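Local coordinates for protein transcriptional regulator, MarR family (Neisseria meningitidis serogroup B, PDB 3G3Z) that probably binds DNA as a dimeric transcription factor of the MarR family, regulating gene expression through a winged helix-turn-helix fold, at residues D119-T122 and T123-F126; L132-V135 and M136-I140. All blocks are in the same frame, centred on the assembly; numbering follows the deposited sequence.

Contact 1 (D119-T122 and T123-F126); sequences DKRT and TRLF
Asp-119 O is gripped twice by Thr-123, by the backbone N at 2.9 Å and by the hydroxyl OG1, also at 2.9 Å, the two donors arriving from opposite faces of the carbonyl plane. A chi1 of -57° swings OG1 back beside its own backbone N, where it can share that carbonyl. Three more i to i+4 bonds follow, from Arg-124, Leu-125 and Phe-126 N to the carbonyls of Lys-120, Arg-121 and Thr-122. On another side of the helix Arg-124, bent at chi3 (76°), brings NH2 to 3.9 Å from Arg-121 CG, the guanidinium planes nearly perpendicular (87°). Arg-121 NE lies 4.5 Å from Arg-124 NH2, and both groups form salt bridges with Asp-128 of the second subunit. Toward the interior, Thr-122 and Phe-126 lie side by side, and Thr-122 CG2 makes a CH-pi contact over the ring face, 3.8 Å from the Phe-126 ring centroid. The Thr-122 hydroxyl instead binds Gly-118 O, while its side chain also packs on Phe-114 and Phe-117 of helix 93-117. The two guanidinium groups converge on one partner-chain carboxylate, which probably balances their charge, making this first part of helix 119-142 a charged element of the dimer interface.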
loop_
_atom_site.group_PDB
_atom_site.type_symbol
_atom_site.label_atom_id
_atom_site.label_comp_id
_atom_site.label_asym_id
_atom_site.label_seq_id
_atom_site.Cartn_x
_atom_site.Cartn_y
_atom_site.Cartn_z
ATOM N N ASP A 119 18.521 -12.186 4.606
ATOM C CA ASP A 119 17.470 -12.665 5.512
ATOM C C ASP A 119 17.492 -12.068 6.936
ATOM O O ASP A 119 16.432 -11.891 7.530
ATOM C CB ASP A 119 17.426 -14.199 5.547
ATOM C CG ASP A 119 18.713 -14.808 6.041
ATOM O OD1 ASP A 119 19.751 -14.104 6.042
ATOM O OD2 ASP A 119 18.688 -15.997 6.429
ATOM N N LYS A 120 18.676 -11.763 7.483
ATOM C CA LYS A 120 18.732 -11.085 8.784
ATOM C C LYS A 120 18.128 -9.679 8.636
ATOM O O LYS A 120 17.323 -9.243 9.455
ATOM C CB LYS A 120 20.159 -11.017 9.352
ATOM C CG LYS A 120 20.965 -12.341 9.301
ATOM C CD LYS A 120 20.485 -13.352 10.325
ATOM C CE LYS A 120 21.549 -14.401 10.644
ATOM N NZ LYS A 120 21.493 -15.576 9.733
ATOM N N ARG A 121 18.498 -8.999 7.559
ATOM C CA ARG A 121 17.951 -7.686 7.233
ATOM C C ARG A 121 16.447 -7.735 6.936
ATOM O O ARG A 121 15.721 -6.788 7.231
ATOM C CB ARG A 121 18.703 -7.148 6.035
ATOM C CG ARG A 121 18.498 -5.705 5.695
ATOM C CD ARG A 121 19.195 -5.539 4.373
ATOM N NE ARG A 121 19.391 -4.167 3.952
ATOM C CZ ARG A 121 19.932 -3.839 2.786
ATOM N NH1 ARG A 121 20.322 -4.788 1.931
ATOM N NH2 ARG A 121 20.078 -2.564 2.473
ATOM N N THR A 122 15.992 -8.842 6.348
ATOM C CA THR A 122 14.566 -9.065 6.084
ATOM C C THR A 122 13.782 -9.212 7.396
ATOM O O THR A 122 12.706 -8.633 7.556
ATOM C CB THR A 122 14.347 -10.311 5.194
ATOM O OG1 THR A 122 14.992 -10.117 3.928
ATOM C CG2 THR A 122 12.862 -10.557 4.963
ATOM N N THR A 123 14.338 -9.980 8.328
ATOM C CA THR A 123 13.791 -10.112 9.682
ATOM C C THR A 123 13.726 -8.753 10.369
ATOM O O THR A 123 12.765 -8.447 11.076
ATOM C CB THR A 123 14.685 -11.012 10.531
ATOM O OG1 THR A 123 14.819 -12.288 9.893
ATOM C CG2 THR A 123 14.126 -11.185 11.940
ATOM N N ARG A 124 14.763 -7.945 10.172
ATOM C CA ARG A 124 14.817 -6.633 10.809
ATOM C C ARG A 124 13.719 -5.731 10.250
ATOM O O ARG A 124 13.028 -5.017 11.004
ATOM C CB ARG A 124 16.191 -5.997 10.645
ATOM C CG ARG A 124 16.291 -4.631 11.252
ATOM C CD ARG A 124 17.697 -4.143 11.219
ATOM N NE ARG A 124 18.098 -3.710 9.885
ATOM C CZ ARG A 124 19.360 -3.483 9.532
ATOM N NH1 ARG A 124 20.344 -3.668 10.398
ATOM N NH2 ARG A 124 19.642 -3.081 8.306
ATOM N N LEU A 125 13.548 -5.774 8.932
ATOM C CA LEU A 125 12.500 -4.989 8.295
ATOM C C LEU A 125 11.122 -5.419 8.791
ATOM O O LEU A 125 10.287 -4.577 9.102
ATOM C CB LEU A 125 12.589 -5.079 6.769
ATOM C CG LEU A 125 11.538 -4.259 6.003
ATOM C CD1 LEU A 125 11.907 -2.774 5.955
ATOM C CD2 LEU A 125 11.367 -4.807 4.614
ATOM N N PHE A 126 10.905 -6.727 8.900
ATOM C CA PHE A 126 9.599 -7.259 9.309
ATOM C C PHE A 126 9.242 -6.859 10.737
ATOM O O PHE A 126 8.102 -6.480 11.013
ATOM C CB PHE A 126 9.552 -8.788 9.180
ATOM C CG PHE A 126 9.530 -9.296 7.756
ATOM C CD1 PHE A 126 9.345 -8.431 6.682
ATOM C CD2 PHE A 126 9.670 -10.656 7.498
ATOM C CE1 PHE A 126 9.316 -8.906 5.374
ATOM C CE2 PHE A 126 9.640 -11.143 6.194
ATOM C CZ PHE A 126 9.464 -10.268 5.129
#

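Contact 2 (L132-V135 and M136-I140)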
loop_
_atom_site.group_PDB
_atom_site.type_symbol
_atom_site.label_atom_id
_atom_site.label_comp_id
_atom_site.label_asym_id
_atom_site.label_seq_id
_atom_site.Cartn_x
_atom_site.Cartn_y
_atom_site.Cartn_z
ATOM N N LEU A 132 5.859 -0.813 14.160
ATOM C CA LEU A 132 5.242 0.431 13.716
ATOM C C LEU A 132 3.735 0.263 13.558
ATOM O O LEU A 132 2.981 1.059 14.086
ATOM C CB LEU A 132 5.879 0.930 12.421
ATOM C CG LEU A 132 7.261 1.560 12.611
ATOM C CD1 LEU A 132 8.049 1.545 11.304
ATOM C CD2 LEU A 132 7.164 2.971 13.179
ATOM N N ALA A 133 3.316 -0.797 12.870
ATOM C CA ALA A 133 1.902 -1.114 12.686
ATOM C C ALA A 133 1.154 -1.259 14.017
ATOM O O ALA A 133 0.057 -0.730 14.174
ATOM C CB ALA A 133 1.731 -2.378 11.816
ATOM N N GLU A 134 1.771 -1.973 14.958
ATOM C CA GLU A 134 1.302 -2.104 16.338
ATOM C C GLU A 134 1.038 -0.765 17.052
ATOM O O GLU A 134 -0.052 -0.540 17.578
ATOM C CB GLU A 134 2.307 -2.956 17.125
ATOM C CG GLU A 134 2.396 -2.679 18.624
ATOM C CD GLU A 134 1.269 -3.318 19.421
ATOM O OE1 GLU A 134 0.656 -4.292 18.921
ATOM O OE2 GLU A 134 1.003 -2.853 20.557
ATOM N N VAL A 135 2.042 0.110 17.074
ATOM C CA VAL A 135 1.946 1.420 17.740
ATOM C C VAL A 135 0.911 2.300 17.052
ATOM O O VAL A 135 0.099 2.959 17.714
ATOM C CB VAL A 135 3.304 2.175 17.746
ATOM C CG1 VAL A 135 3.172 3.491 18.477
ATOM C CG2 VAL A 135 4.387 1.338 18.402
HETATM N N MSE A 136 0.946 2.297 15.723
HETATM C CA MSE A 136 -0.001 3.068 14.934
HETATM C C MSE A 136 -1.430 2.645 15.218
HETATM O O MSE A 136 -2.274 3.505 15.433
HETATM C CB MSE A 136 0.284 2.935 13.443
HETATM C CG MSE A 136 1.580 3.546 13.009
HETATM SE SE MSE A 136 2.035 3.040 11.179
HETATM C CE MSE A 136 1.304 1.252 11.119
ATOM N N GLU A 137 -1.702 1.333 15.214
ATOM C CA GLU A 137 -3.052 0.824 15.507
ATOM C C GLU A 137 -3.513 1.279 16.885
ATOM O O GLU A 137 -4.627 1.764 17.049
ATOM C CB GLU A 137 -3.118 -0.710 15.443
ATOM C CG GLU A 137 -3.142 -1.310 14.039
ATOM C CD GLU A 137 -4.507 -1.216 13.347
ATOM O OE1 GLU A 137 -4.714 -1.952 12.355
ATOM O OE2 GLU A 137 -5.376 -0.421 13.779
ATOM N N LYS A 138 -2.628 1.124 17.863
ATOM C CA LYS A 138 -2.916 1.436 19.259
ATOM C C LYS A 138 -3.186 2.931 19.470
ATOM O O LYS A 138 -4.091 3.301 20.226
ATOM C CB LYS A 138 -1.754 0.943 20.132
ATOM C CG LYS A 138 -1.770 1.352 21.596
ATOM C CD LYS A 138 -0.411 1.020 22.215
ATOM C CE LYS A 138 -0.284 1.527 23.635
ATOM N NZ LYS A 138 -0.917 0.580 24.590
ATOM N N THR A 139 -2.411 3.772 18.786
ATOM C CA THR A 139 -2.527 5.232 18.901
ATOM C C THR A 139 -3.822 5.740 18.265
ATOM O O THR A 139 -4.498 6.610 18.825
ATOM C CB THR A 139 -1.308 5.936 18.264
ATOM O OG1 THR A 139 -0.111 5.449 18.881
ATOM C CG2 THR A 139 -1.374 7.453 18.452
ATOM N N ILE A 140 -4.150 5.189 17.096
ATOM C CA ILE A 140 -5.403 5.477 16.397
ATOM C C ILE A 140 -6.602 5.050 17.257
ATOM O O ILE A 140 -7.612 5.763 17.323
ATOM C CB ILE A 140 -5.456 4.769 15.022
ATOM C CG1 ILE A 140 -4.400 5.341 14.063
ATOM C CG2 ILE A 140 -6.855 4.866 14.396
ATOM C CD1 ILE A 140 -4.116 4.444 12.854
#
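Val-135 O takes two hydrogen bonds from Thr-139, one from the backbone N and one from the side-chain OG1, each 2.8 Å long. The hydroxyl sits 41° out of the carbonyl plane, where chi1 (-56°) turns OG1 toward the preceding turn. The hydroxyl is thus satisfied within its own helix, and Val-135 CG1 lies alongside it, 3.8 Å from Thr-139 OG1. The neighbouring carbonyls follow the regular i to i+4 pattern: Leu-132 O accepts from Met-136 N, Ala-133 O from Glu-137 N, and Glu-134 O from Lys-138 N, the last at 3.1 Å. Ile-140 N continues the pattern to Met-136 O, and Glu-137 O is hydrogen-bonded to Ser-141 OG. Met-136, present as selenomethionine, folds back along the preceding turn and places SE 3.6 Å from Leu-132 O, with its terminal methyl beside Ala-133; the modelled position of that methyl is doubtful. The charged side chains are more loosely paired. Glu-134 OE2 and Lys-138 NZ stand 5.6 Å apart, too far for a salt bridge, and Lys-138 has a weak, long ion pair with Glu-142. Glu-137, bent at chi2 (-77°), has a similarly weak, long ion pair with Lys-22 of the second subunit. Leu-132, Met-136 and Thr-139 pack on Phe-114, Ile-16 and Lys-112 of that subunit, respectively. The arrangement is that of an amphipathic C-terminal helix in the dimerisation region of a MarR-family regulator, its apolar side set against the partner chain and its charged residues lying along more exposed flanks.

Contacts 1 and 2 lie in series on helix 119-142, their centres 20 Å apart and their nearest atoms about 7 Å apart, so they are joined through the helix rather than by touching. Both are partly buried, combine interior with surface residues and meet the second subunit. Each also has a threonine hydroxyl doubling a backbone bond, but on an exposed residue in contact 1 and a buried one in contact 2. Intersubunit chemistry separates them further: the arginines of 119-126 are bound by an aspartate of the partner, whereas 132-140 relies more on side-chain packing, much of it apolar, and its charge link to the partner, from Glu-137, is weak and long. Contact 1 packs on helix 93-117 of its own chain, while contact 2 meets Phe-114 and Lys-112 of the partner.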